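Side-chain contacts in protein yesU (PDB 1OQ1), which is of unknown function but adopts a galectin-like beta-sandwich fold of the concanavalin-like superfamily, many of whose members bind carbohydrates: residues I200-M205 and R213-H218; V52-E57 and M79-A84; L115-F120 and V172-N177; L42-V45 and H50-F53. All blocks are in the same frame, centred on the assembly; numbering follows the deposited sequence.

Contact 1: I200-M205 and R213-H218; sequences IGFRQM and RDFAVH. With ACY (acetic acid), chain E.
In the core of the galectin-like beta-sandwich, I200 and F202 of one sheet meet F215 and V217 of the other. The strand segments run nearly antiparallel, at 149°, with axes 11.0 Å apart, so side chains alone bridge the gap and no hydrogen bond joins them. The main element is a T-shaped pair: the edge of the F202 ring, led by CZ, comes down on one face of F215, offset toward its rim, with centroids 5.2 Å apart and planes at 88°. Large flat residues suit this place because each spans much of the space between the sheets. Beside the pair, I200 puts its CG2 branch 3.8 Å from F215 CZ. The other branch runs on through CG1, set beside the backbone N (chi1 -68°), and ends with I200 CD1 4.2 Å from V217 CG2. W67 adds another edge-to-face partner for F202. Alternation along the strand sends R203 to the opposite face of its sheet, where an extended chain carries the guanidinium to an acetate, probably from the crystallisation liquor. A pocket for an anion is possible but unproven. The carbonyl of G102 takes NH1, which helps to fix the group's rotation. The acetate lies at the guanidinium edge, in its plane, and is gripped twice: R203 NE donates to ACY O at 3.0 Å, while R203 NH2 donates to ACY OXT at 2.6 Å.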
loop_
_atom_site.group_PDB
_atom_site.type_symbol
_atom_site.label_atom_id
_atom_site.label_comp_id
_atom_site.label_asym_id
_atom_site.label_seq_id
_atom_site.Cartn_x
_atom_site.Cartn_y
_atom_site.Cartn_z
ATOM N N ILE A 200 -6.669 2.037 -4.018
ATOM C CA ILE A 200 -5.458 1.978 -3.208
ATOM C C ILE A 200 -5.904 1.578 -1.801
ATOM O O ILE A 200 -6.891 2.107 -1.283
ATOM C CB ILE A 200 -4.746 3.340 -3.144
ATOM C CG1 ILE A 200 -4.179 3.682 -4.525
ATOM C CG2 ILE A 200 -3.641 3.298 -2.085
ATOM C CD1 ILE A 200 -3.560 5.048 -4.617
ATOM N N GLY A 201 -5.186 0.642 -1.192
ATOM C CA GLY A 201 -5.546 0.186 0.138
ATOM C C GLY A 201 -4.357 0.010 1.063
ATOM O O GLY A 201 -3.227 -0.202 0.615
ATOM N N PHE A 202 -4.629 0.082 2.363
ATOM C CA PHE A 202 -3.606 -0.050 3.389
ATOM C C PHE A 202 -3.786 -1.333 4.181
ATOM O O PHE A 202 -4.782 -1.496 4.888
ATOM C CB PHE A 202 -3.682 1.146 4.340
ATOM C CG PHE A 202 -3.298 2.447 3.701
ATOM C CD1 PHE A 202 -2.015 2.968 3.870
ATOM C CD2 PHE A 202 -4.197 3.128 2.888
ATOM C CE1 PHE A 202 -1.636 4.146 3.237
ATOM C CE2 PHE A 202 -3.826 4.312 2.248
ATOM C CZ PHE A 202 -2.542 4.819 2.424
ATOM N N ARG A 203 -2.825 -2.244 4.066
ATOM C CA ARG A 203 -2.898 -3.501 4.801
ATOM C C ARG A 203 -1.904 -3.564 5.946
ATOM O O ARG A 203 -0.827 -2.976 5.890
ATOM C CB ARG A 203 -2.641 -4.694 3.872
ATOM C CG ARG A 203 -2.480 -6.034 4.609
ATOM C CD ARG A 203 -2.308 -7.183 3.624
ATOM N NE ARG A 203 -2.266 -8.505 4.254
ATOM C CZ ARG A 203 -3.289 -9.055 4.906
ATOM N NH1 ARG A 203 -4.431 -8.398 5.027
ATOM N NH2 ARG A 203 -3.183 -10.279 5.405
ATOM N N GLN A 204 -2.283 -4.275 7.000
ATOM C CA GLN A 204 -1.403 -4.477 8.134
ATOM C C GLN A 204 -1.605 -5.888 8.636
ATOM O O GLN A 204 -2.718 -6.415 8.590
ATOM C CB GLN A 204 -1.713 -3.518 9.289
ATOM C CG GLN A 204 -1.366 -2.064 9.039
ATOM C CD GLN A 204 -1.373 -1.243 10.322
ATOM O OE1 GLN A 204 -1.751 -1.735 11.393
ATOM N NE2 GLN A 204 -0.957 0.012 10.220
HETATM N N MSE A 205 -0.519 -6.504 9.083
HETATM C CA MSE A 205 -0.594 -7.828 9.673
HETATM C C MSE A 205 -0.514 -7.530 11.161
HETATM O O MSE A 205 0.379 -6.802 11.599
HETATM C CB MSE A 205 0.593 -8.699 9.260
HETATM C CG MSE A 205 0.501 -9.271 7.860
HETATM SE SE MSE A 205 1.835 -10.647 7.584
HETATM C CE MSE A 205 0.875 -12.158 8.339
ATOM N N ARG A 213 -0.478 9.724 7.846
ATOM C CA ARG A 213 -0.900 11.110 7.662
ATOM C C ARG A 213 -0.675 11.587 6.230
ATOM O O ARG A 213 0.136 11.026 5.502
ATOM C CB ARG A 213 -0.107 12.020 8.598
ATOM C CG ARG A 213 -0.695 12.210 9.974
ATOM C CD ARG A 213 -1.437 13.526 10.031
ATOM N NE ARG A 213 -1.320 14.154 11.342
ATOM C CZ ARG A 213 -1.616 15.425 11.586
ATOM N NH1 ARG A 213 -2.048 16.205 10.603
ATOM N NH2 ARG A 213 -1.481 15.916 12.813
ATOM N N ASP A 214 -1.407 12.628 5.850
ATOM C CA ASP A 214 -1.297 13.264 4.536
ATOM C C ASP A 214 -1.132 12.344 3.333
ATOM O O ASP A 214 -0.091 12.347 2.673
ATOM C CB ASP A 214 -0.146 14.278 4.549
ATOM C CG ASP A 214 -0.270 15.287 5.680
ATOM O OD1 ASP A 214 -1.410 15.649 6.037
ATOM O OD2 ASP A 214 0.776 15.725 6.204
ATOM N N PHE A 215 -2.176 11.575 3.052
ATOM C CA PHE A 215 -2.207 10.649 1.928
ATOM C C PHE A 215 -2.639 11.442 0.689
ATOM O O PHE A 215 -3.732 12.012 0.658
ATOM C CB PHE A 215 -3.202 9.531 2.252
ATOM C CG PHE A 215 -3.565 8.657 1.085
ATOM C CD1 PHE A 215 -2.586 8.145 0.239
ATOM C CD2 PHE A 215 -4.893 8.305 0.864
ATOM C CE1 PHE A 215 -2.923 7.294 -0.810
ATOM C CE2 PHE A 215 -5.245 7.453 -0.183
ATOM C CZ PHE A 215 -4.253 6.946 -1.024
ATOM N N ALA A 216 -1.783 11.487 -0.327
ATOM C CA ALA A 216 -2.110 12.246 -1.533
ATOM C C ALA A 216 -1.761 11.515 -2.819
ATOM O O ALA A 216 -0.880 10.657 -2.835
ATOM C CB ALA A 216 -1.397 13.589 -1.498
ATOM N N VAL A 217 -2.465 11.871 -3.891
ATOM C CA VAL A 217 -2.242 11.289 -5.210
ATOM C C VAL A 217 -2.143 12.425 -6.231
ATOM O O VAL A 217 -3.059 13.238 -6.358
ATOM C CB VAL A 217 -3.408 10.347 -5.625
ATOM C CG1 VAL A 217 -3.112 9.712 -6.979
ATOM C CG2 VAL A 217 -3.613 9.270 -4.576
ATOM N N HIS A 218 -1.023 12.485 -6.942
ATOM C CA HIS A 218 -0.804 13.506 -7.963
ATOM C C HIS A 218 -0.593 12.829 -9.313
ATOM O O HIS A 218 -0.263 11.644 -9.379
ATOM C CB HIS A 218 0.447 14.338 -7.642
ATOM C CG HIS A 218 0.299 15.243 -6.458
ATOM N ND1 HIS A 218 0.071 16.599 -6.578
ATOM C CD2 HIS A 218 0.363 14.990 -5.129
ATOM C CE1 HIS A 218 0.006 17.141 -5.374
ATOM N NE2 HIS A 218 0.179 16.187 -4.479
HETATM C C ACY E . -0.030 -11.325 4.795
HETATM O O ACY E . 0.208 -10.136 4.295
HETATM O OXT ACY E . -1.066 -11.707 5.442
HETATM C CH3 ACY E . 1.086 -12.326 4.555
#

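Contact 2: V52-E57 and M79-A84; sequences VFWCPE and MLFFAA
W54 and V52 reach over the intervening strand 199-205 to F81 and A84, all on the sheet face turned away from the sandwich interior. The aromatic part is an oblique meeting of two rings: the six-membered ring of W54 and the ring of F81 have centroids 5.5 Å apart and planes at 50°, neither stack nor T-shape. The closest apolar contacts set aliphatic carbons against the aromatic rings. The far corner of the indole rests against two carbons, W54 CH2 lying 3.5 Å from F81 CB and W54 CZ3 lying 3.6 Å from A84 CB. Farther out along the same side of the F81 ring, V52 CG2 comes within 4.1 Å of F81 CE2, and V52 crosses the phenyl group at about a right angle, while its CG1 branch lies over one face of the W54 indole, toward the rim. Glycine suits the strand beneath: G201 has no side chain, and its CA is 3.4 Å from W54 CE3. A83 and A84 both face K199 in a G1 beta bulge that turns the chain and directs the A84 methyl toward the indole. The one polar atom of the indole, W54 NE1, makes a weak hydrogen bond to E28 OE1 on the next strand. With no polar bond between the two segments, their association rests on shape and dispersion, and the broad indole ties together strands not adjacent in the sheet.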
loop_
_atom_site.group_PDB
_atom_site.type_symbol
_atom_site.label_atom_id
_atom_site.label_comp_id
_atom_site.label_asym_id
_atom_site.label_seq_id
_atom_site.Cartn_x
_atom_site.Cartn_y
_atom_site.Cartn_z
ATOM N N VAL A 52 -7.226 -5.072 5.433
ATOM C CA VAL A 52 -6.910 -4.196 4.315
ATOM C C VAL A 52 -7.965 -3.098 4.451
ATOM O O VAL A 52 -9.162 -3.381 4.494
ATOM C CB VAL A 52 -7.044 -4.878 2.945
ATOM C CG1 VAL A 52 -6.660 -3.885 1.851
ATOM C CG2 VAL A 52 -6.138 -6.106 2.874
ATOM N N PHE A 53 -7.506 -1.854 4.546
ATOM C CA PHE A 53 -8.373 -0.687 4.715
ATOM C C PHE A 53 -8.303 0.101 3.410
ATOM O O PHE A 53 -7.288 0.724 3.114
ATOM C CB PHE A 53 -7.842 0.135 5.893
ATOM C CG PHE A 53 -8.738 1.262 6.326
ATOM C CD1 PHE A 53 -10.121 1.103 6.383
ATOM C CD2 PHE A 53 -8.184 2.467 6.745
ATOM C CE1 PHE A 53 -10.934 2.128 6.855
ATOM C CE2 PHE A 53 -8.990 3.501 7.221
ATOM C CZ PHE A 53 -10.367 3.329 7.275
ATOM N N TRP A 54 -9.387 0.069 2.640
ATOM C CA TRP A 54 -9.429 0.723 1.333
ATOM C C TRP A 54 -9.985 2.132 1.219
ATOM O O TRP A 54 -10.988 2.475 1.844
ATOM C CB TRP A 54 -10.243 -0.113 0.337
ATOM C CG TRP A 54 -9.789 -1.505 0.117
ATOM C CD1 TRP A 54 -10.239 -2.630 0.756
ATOM C CD2 TRP A 54 -8.813 -1.944 -0.832
ATOM N NE1 TRP A 54 -9.604 -3.741 0.257
ATOM C CE2 TRP A 54 -8.722 -3.350 -0.719
ATOM C CE3 TRP A 54 -8.005 -1.286 -1.770
ATOM C CZ2 TRP A 54 -7.853 -4.112 -1.509
ATOM C CZ3 TRP A 54 -7.138 -2.044 -2.559
ATOM C CH2 TRP A 54 -7.071 -3.444 -2.421
ATOM N N CYS A 55 -9.333 2.929 0.379
ATOM C CA CYS A 55 -9.798 4.270 0.058
ATOM C C CYS A 55 -10.862 3.932 -0.999
ATOM O O CYS A 55 -10.643 3.068 -1.848
ATOM C CB CYS A 55 -8.662 5.085 -0.560
ATOM S SG CYS A 55 -9.169 6.642 -1.331
ATOM N N PRO A 56 -12.018 4.611 -0.979
ATOM C CA PRO A 56 -13.050 4.286 -1.971
ATOM C C PRO A 56 -12.869 4.792 -3.400
ATOM O O PRO A 56 -13.543 4.315 -4.315
ATOM C CB PRO A 56 -14.312 4.854 -1.333
ATOM C CG PRO A 56 -13.795 6.119 -0.703
ATOM C CD PRO A 56 -12.477 5.671 -0.063
ATOM N N GLU A 57 -11.972 5.754 -3.590
ATOM C CA GLU A 57 -11.744 6.352 -4.906
ATOM C C GLU A 57 -10.969 5.507 -5.906
ATOM O O GLU A 57 -9.981 4.865 -5.561
ATOM C CB GLU A 57 -11.012 7.687 -4.744
ATOM C CG GLU A 57 -11.681 8.637 -3.778
ATOM C CD GLU A 57 -13.019 9.119 -4.285
ATOM O OE1 GLU A 57 -13.874 9.483 -3.451
ATOM O OE2 GLU A 57 -13.209 9.143 -5.522
HETATM N N MSE A 79 1.641 -2.986 4.118
HETATM C CA MSE A 79 1.591 -3.250 2.687
HETATM C C MSE A 79 0.601 -2.323 1.991
HETATM O O MSE A 79 -0.507 -2.110 2.474
HETATM C CB MSE A 79 1.175 -4.711 2.464
HETATM C CG MSE A 79 1.133 -5.164 1.018
HETATM SE SE MSE A 79 0.359 -6.941 0.829
HETATM C CE MSE A 79 1.637 -7.948 1.880
ATOM N N LEU A 80 1.005 -1.764 0.856
ATOM C CA LEU A 80 0.112 -0.890 0.113
ATOM C C LEU A 80 -0.377 -1.605 -1.136
ATOM O O LEU A 80 0.421 -2.160 -1.887
ATOM C CB LEU A 80 0.823 0.398 -0.316
ATOM C CG LEU A 80 -0.157 1.439 -0.871
ATOM C CD1 LEU A 80 -0.721 2.249 0.285
ATOM C CD2 LEU A 80 0.532 2.357 -1.858
ATOM N N PHE A 81 -1.690 -1.609 -1.335
ATOM C CA PHE A 81 -2.294 -2.203 -2.521
ATOM C C PHE A 81 -2.603 -1.026 -3.450
ATOM O O PHE A 81 -3.009 0.040 -2.985
ATOM C CB PHE A 81 -3.615 -2.904 -2.169
ATOM C CG PHE A 81 -3.453 -4.315 -1.669
ATOM C CD1 PHE A 81 -3.467 -5.387 -2.559
ATOM C CD2 PHE A 81 -3.287 -4.574 -0.311
ATOM C CE1 PHE A 81 -3.322 -6.701 -2.100
ATOM C CE2 PHE A 81 -3.141 -5.882 0.156
ATOM C CZ PHE A 81 -3.160 -6.946 -0.741
ATOM N N PHE A 82 -2.383 -1.200 -4.750
ATOM C CA PHE A 82 -2.714 -0.153 -5.721
ATOM C C PHE A 82 -3.098 -0.759 -7.077
ATOM O O PHE A 82 -2.798 -1.918 -7.343
ATOM C CB PHE A 82 -1.575 0.886 -5.845
ATOM C CG PHE A 82 -0.214 0.312 -6.145
ATOM C CD1 PHE A 82 0.392 0.549 -7.378
ATOM C CD2 PHE A 82 0.501 -0.381 -5.172
ATOM C CE1 PHE A 82 1.693 0.112 -7.637
ATOM C CE2 PHE A 82 1.808 -0.825 -5.419
ATOM C CZ PHE A 82 2.403 -0.575 -6.652
ATOM N N ALA A 83 -3.774 0.017 -7.923
ATOM C CA ALA A 83 -4.232 -0.476 -9.229
ATOM C C ALA A 83 -5.088 -1.730 -9.008
ATOM O O ALA A 83 -5.034 -2.689 -9.785
ATOM C CB ALA A 83 -3.035 -0.806 -10.135
ATOM N N ALA A 84 -5.887 -1.707 -7.946
ATOM C CA ALA A 84 -6.734 -2.844 -7.594
ATOM C C ALA A 84 -8.127 -2.771 -8.217
ATOM O O ALA A 84 -8.811 -1.751 -8.113
ATOM C CB ALA A 84 -6.844 -2.950 -6.076
#

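Contact 3: L115-F120 and V172-N177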
loop_
_atom_site.group_PDB
_atom_site.type_symbol
_atom_site.label_atom_id
_atom_site.label_comp_id
_atom_site.label_asym_id
_atom_site.label_seq_id
_atom_site.Cartn_x
_atom_site.Cartn_y
_atom_site.Cartn_z
ATOM N N LEU A 115 -1.430 -4.620 -7.561
ATOM C CA LEU A 115 -0.012 -4.604 -7.267
ATOM C C LEU A 115 0.014 -4.356 -5.760
ATOM O O LEU A 115 -0.825 -3.618 -5.240
ATOM C CB LEU A 115 0.680 -3.457 -8.012
ATOM C CG LEU A 115 0.872 -3.699 -9.514
ATOM C CD1 LEU A 115 1.225 -2.403 -10.228
ATOM C CD2 LEU A 115 1.962 -4.740 -9.704
ATOM N N HIS A 116 0.926 -5.007 -5.046
ATOM C CA HIS A 116 1.020 -4.788 -3.605
ATOM C C HIS A 116 2.473 -4.741 -3.172
ATOM O O HIS A 116 3.267 -5.629 -3.490
ATOM C CB HIS A 116 0.226 -5.832 -2.786
ATOM C CG HIS A 116 0.175 -7.206 -3.384
ATOM N ND1 HIS A 116 0.409 -8.343 -2.637
ATOM C CD2 HIS A 116 -0.181 -7.636 -4.617
ATOM C CE1 HIS A 116 0.195 -9.411 -3.385
ATOM N NE2 HIS A 116 -0.164 -9.010 -4.591
ATOM N N LEU A 117 2.809 -3.675 -2.459
ATOM C CA LEU A 117 4.170 -3.447 -2.006
ATOM C C LEU A 117 4.247 -3.475 -0.488
ATOM O O LEU A 117 3.663 -2.631 0.190
ATOM C CB LEU A 117 4.653 -2.097 -2.541
ATOM C CG LEU A 117 6.158 -1.862 -2.714
ATOM C CD1 LEU A 117 6.370 -0.554 -3.456
ATOM C CD2 LEU A 117 6.852 -1.843 -1.370
ATOM N N SER A 118 4.972 -4.454 0.039
ATOM C CA SER A 118 5.119 -4.586 1.479
ATOM C C SER A 118 6.367 -3.867 1.964
ATOM O O SER A 118 7.407 -3.874 1.300
ATOM C CB SER A 118 5.188 -6.064 1.864
ATOM O OG SER A 118 6.185 -6.725 1.107
ATOM N N TYR A 119 6.243 -3.229 3.122
ATOM C CA TYR A 119 7.352 -2.510 3.733
ATOM C C TYR A 119 7.234 -2.689 5.245
ATOM O O TYR A 119 6.166 -3.023 5.754
ATOM C CB TYR A 119 7.326 -1.033 3.321
ATOM C CG TYR A 119 6.066 -0.285 3.680
ATOM C CD1 TYR A 119 5.988 0.462 4.856
ATOM C CD2 TYR A 119 4.967 -0.281 2.820
ATOM C CE1 TYR A 119 4.854 1.201 5.166
ATOM C CE2 TYR A 119 3.825 0.457 3.118
ATOM C CZ TYR A 119 3.776 1.197 4.291
ATOM O OH TYR A 119 2.660 1.949 4.570
ATOM N N PHE A 120 8.327 -2.462 5.961
ATOM C CA PHE A 120 8.352 -2.715 7.400
ATOM C C PHE A 120 7.843 -4.147 7.585
ATOM O O PHE A 120 6.873 -4.400 8.305
ATOM C CB PHE A 120 7.460 -1.753 8.188
ATOM C CG PHE A 120 7.744 -1.759 9.673
ATOM C CD1 PHE A 120 8.841 -1.071 10.186
ATOM C CD2 PHE A 120 6.961 -2.508 10.544
ATOM C CE1 PHE A 120 9.158 -1.127 11.547
ATOM C CE2 PHE A 120 7.268 -2.576 11.910
ATOM C CZ PHE A 120 8.370 -1.884 12.411
ATOM N N VAL A 172 6.958 1.038 -12.084
ATOM C CA VAL A 172 6.711 1.239 -10.652
ATOM C C VAL A 172 8.034 1.625 -9.988
ATOM O O VAL A 172 9.067 1.003 -10.245
ATOM C CB VAL A 172 6.200 -0.045 -9.956
ATOM C CG1 VAL A 172 6.033 0.205 -8.453
ATOM C CG2 VAL A 172 4.869 -0.476 -10.568
ATOM N N HIS A 173 8.003 2.655 -9.146
ATOM C CA HIS A 173 9.195 3.104 -8.425
ATOM C C HIS A 173 8.778 3.457 -7.002
ATOM O O HIS A 173 7.732 4.066 -6.792
ATOM C CB HIS A 173 9.818 4.324 -9.112
ATOM C CG HIS A 173 11.092 4.794 -8.479
ATOM N ND1 HIS A 173 11.117 5.541 -7.321
ATOM C CD2 HIS A 173 12.383 4.652 -8.861
ATOM C CE1 HIS A 173 12.366 5.844 -7.020
ATOM N NE2 HIS A 173 13.155 5.317 -7.938
ATOM N N PHE A 174 9.600 3.069 -6.035
ATOM C CA PHE A 174 9.307 3.305 -4.629
ATOM C C PHE A 174 10.507 3.911 -3.909
ATOM O O PHE A 174 11.632 3.441 -4.065
ATOM C CB PHE A 174 8.925 1.964 -3.984
ATOM C CG PHE A 174 8.572 2.049 -2.527
ATOM C CD1 PHE A 174 7.599 2.932 -2.077
ATOM C CD2 PHE A 174 9.167 1.184 -1.612
ATOM C CE1 PHE A 174 7.219 2.948 -0.732
ATOM C CE2 PHE A 174 8.795 1.192 -0.264
ATOM C CZ PHE A 174 7.820 2.072 0.173
ATOM N N SER A 175 10.258 4.950 -3.119
ATOM C CA SER A 175 11.320 5.600 -2.361
ATOM C C SER A 175 10.841 5.945 -0.959
ATOM O O SER A 175 9.641 6.066 -0.718
ATOM C CB SER A 175 11.791 6.874 -3.074
ATOM O OG SER A 175 10.773 7.861 -3.103
ATOM N N ILE A 176 11.794 6.075 -0.040
ATOM C CA ILE A 176 11.517 6.432 1.349
ATOM C C ILE A 176 12.481 7.561 1.701
ATOM O O ILE A 176 13.699 7.405 1.588
ATOM C CB ILE A 176 11.758 5.236 2.302
ATOM C CG1 ILE A 176 10.756 4.118 1.990
ATOM C CG2 ILE A 176 11.627 5.692 3.754
ATOM C CD1 ILE A 176 11.003 2.826 2.760
ATOM N N ASN A 177 11.931 8.691 2.132
ATOM C CA ASN A 177 12.734 9.862 2.463
ATOM C C ASN A 177 13.625 10.216 1.270
ATOM O O ASN A 177 14.751 10.676 1.436
ATOM C CB ASN A 177 13.573 9.609 3.728
ATOM C CG ASN A 177 12.750 9.741 5.007
ATOM O OD1 ASN A 177 11.522 9.788 4.958
ATOM N ND2 ASN A 177 13.422 9.800 6.152
#
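L117 aims its CB across the sandwich at F174, and the chain can be followed outward from there. CG lies anti to the backbone N (chi1 -155°), which carries both methyl branches to the phenyl ring. CD1 settles over one face, offset toward the rim: L117 CD1 is 3.5 Å from F174 CG and 3.9 Å from the ring centroid, 27° off the normal, a CH-pi contact. CD2 takes the neighbouring part of the same ring, with L117 CD2 3.8 Å from F174 CE2. A forked leucine suits this site because one residue can rest on the ring at two points. Along the strand, Y119 CB comes obliquely to F174 CZ at 4.4 Å, while the hydroxyl of Y119 is hydrogen-bonded to W67 NE1, so a polar tip in the interior is satisfied. On the other side of L117, the contact ends in a purely aliphatic touch between L115 CD1 and V172 CG2, 4.1 Å apart. The two strand segments run nearly parallel, at 21°, with axes 10.5 Å apart. Strand 112-122 is hydrogen-bonded between 76-86 and 132-138 in one sheet, and strand 171-176 lies between 161-168 and 179-185 in the other, with I181 packing beside F174.

Contact 4: L42-V45 and H50-F53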
loop_
_atom_site.group_PDB
_atom_site.type_symbol
_atom_site.label_atom_id
_atom_site.label_comp_id
_atom_site.label_asym_id
_atom_site.label_seq_id
_atom_site.Cartn_x
_atom_site.Cartn_y
_atom_site.Cartn_z
ATOM N N LEU A 42 -3.643 2.977 13.199
ATOM C CA LEU A 42 -4.223 1.694 12.816
ATOM C C LEU A 42 -3.623 0.586 13.676
ATOM O O LEU A 42 -2.400 0.444 13.760
ATOM C CB LEU A 42 -3.969 1.393 11.330
ATOM C CG LEU A 42 -4.741 2.237 10.310
ATOM C CD1 LEU A 42 -4.394 1.774 8.898
ATOM C CD2 LEU A 42 -6.240 2.109 10.556
ATOM N N SER A 43 -4.491 -0.178 14.335
ATOM C CA SER A 43 -4.064 -1.294 15.183
ATOM C C SER A 43 -4.977 -2.485 14.911
ATOM O O SER A 43 -5.742 -2.466 13.948
ATOM C CB SER A 43 -4.113 -0.905 16.668
ATOM O OG SER A 43 -5.404 -0.468 17.043
ATOM N N HIS A 44 -4.919 -3.509 15.759
ATOM C CA HIS A 44 -5.723 -4.708 15.536
ATOM C C HIS A 44 -6.517 -5.151 16.763
ATOM O O HIS A 44 -6.074 -4.970 17.897
ATOM C CB HIS A 44 -4.797 -5.833 15.072
ATOM C CG HIS A 44 -3.981 -5.476 13.866
ATOM N ND1 HIS A 44 -4.328 -5.867 12.590
ATOM C CD2 HIS A 44 -2.853 -4.737 13.739
ATOM C CE1 HIS A 44 -3.447 -5.385 11.728
ATOM N NE2 HIS A 44 -2.543 -4.694 12.400
ATOM N N VAL A 45 -7.692 -5.734 16.534
ATOM C CA VAL A 45 -8.525 -6.184 17.642
ATOM C C VAL A 45 -7.998 -7.483 18.256
ATOM O O VAL A 45 -8.281 -7.781 19.416
ATOM C CB VAL A 45 -10.004 -6.369 17.205
ATOM C CG1 VAL A 45 -10.566 -5.034 16.717
ATOM C CG2 VAL A 45 -10.114 -7.427 16.118
ATOM N N HIS A 50 -5.577 -9.629 10.751
ATOM C CA HIS A 50 -5.022 -8.911 9.605
ATOM C C HIS A 50 -6.133 -8.214 8.821
ATOM O O HIS A 50 -7.281 -8.671 8.818
ATOM C CB HIS A 50 -4.261 -9.895 8.714
ATOM C CG HIS A 50 -3.345 -10.805 9.477
ATOM N ND1 HIS A 50 -2.529 -10.357 10.491
ATOM C CD2 HIS A 50 -3.128 -12.138 9.380
ATOM C CE1 HIS A 50 -1.849 -11.374 10.990
ATOM N NE2 HIS A 50 -2.194 -12.468 10.333
ATOM N N PHE A 51 -5.801 -7.118 8.146
ATOM C CA PHE A 51 -6.822 -6.386 7.405
ATOM C C PHE A 51 -6.292 -5.605 6.213
ATOM O O PHE A 51 -5.089 -5.503 6.000
ATOM C CB PHE A 51 -7.516 -5.391 8.348
ATOM C CG PHE A 51 -6.644 -4.220 8.758
ATOM C CD1 PHE A 51 -6.350 -3.193 7.859
ATOM C CD2 PHE A 51 -6.111 -4.150 10.039
ATOM C CE1 PHE A 51 -5.537 -2.114 8.232
ATOM C CE2 PHE A 51 -5.294 -3.074 10.422
ATOM C CZ PHE A 51 -5.010 -2.056 9.512
ATOM N N VAL A 52 -7.226 -5.072 5.433
ATOM C CA VAL A 52 -6.910 -4.196 4.315
ATOM C C VAL A 52 -7.965 -3.098 4.451
ATOM O O VAL A 52 -9.162 -3.381 4.494
ATOM C CB VAL A 52 -7.044 -4.878 2.945
ATOM C CG1 VAL A 52 -6.660 -3.885 1.851
ATOM C CG2 VAL A 52 -6.138 -6.106 2.874
ATOM N N PHE A 53 -7.506 -1.854 4.546
ATOM C CA PHE A 53 -8.373 -0.687 4.715
ATOM C C PHE A 53 -8.303 0.101 3.410
ATOM O O PHE A 53 -7.288 0.724 3.114
ATOM C CB PHE A 53 -7.842 0.135 5.893
ATOM C CG PHE A 53 -8.738 1.262 6.326
ATOM C CD1 PHE A 53 -10.121 1.103 6.383
ATOM C CD2 PHE A 53 -8.184 2.467 6.745
ATOM C CE1 PHE A 53 -10.934 2.128 6.855
ATOM C CE2 PHE A 53 -8.990 3.501 7.221
ATOM C CZ PHE A 53 -10.367 3.329 7.275
#
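H44 ND1 is hydrogen-bonded to the carbonyl O of A49, just before the segment that holds F51, and this bond steadies the imidazole against the phenyl ring. The histidine suits the place because its ND1 can hold a polar bond while the ring as a whole packs obliquely on an aromatic group. H44 CE1 lies 3.2 Å from F51 CE2, close for two carbons, with the ring centroids 4.9 Å apart and the planes at 34°, an oblique pairing. F51 reaches it from the crowded position, with CG between the backbone N and the carbonyl carbon (chi1 71°). That same CE2 also meets the backbone, F51 CE2 lying 3.6 Å from S43 O. Farther in, L42 forks between two phenylalanines: its CD1 sits at the edge of the F51 ring, 3.9 Å from CZ, while L42 CD2 touches F53 CD2 more loosely at 4.3 Å. H50 turns elsewhere, its ND1 hydrogen-bonded to A206 N. Strand 40-44 belongs to one sheet and strand 51-54 to the other, nearly antiparallel at 154°, and a short loop carries the chain from one sheet of the beta-sandwich to the other, with side chains packed between the two strands.

Along the chain, contact 4 comes first, contact 2 begins on the same strand 51-54, and contacts 3 and 1 follow in order of their first segments. Contacts 1, 3 and 4 each bridge the two sheets of the sandwich, whereas contact 2 lies within the seven-stranded sheet, on its outer face. That sheet joins all four: 51-54, 199-205, 76-86 and 112-122 are consecutive strands in it. Contacts 1 and 2 have centres 7 Å apart and share backbone bonds such as F202 O to F53 N; contacts 3 and 4 are the most distant, about 19 Å between centres. Contacts 1 to 3 centre within about 7 Å of the chain centre, contact 4 about 13 Å out, at a more peripheral crossing.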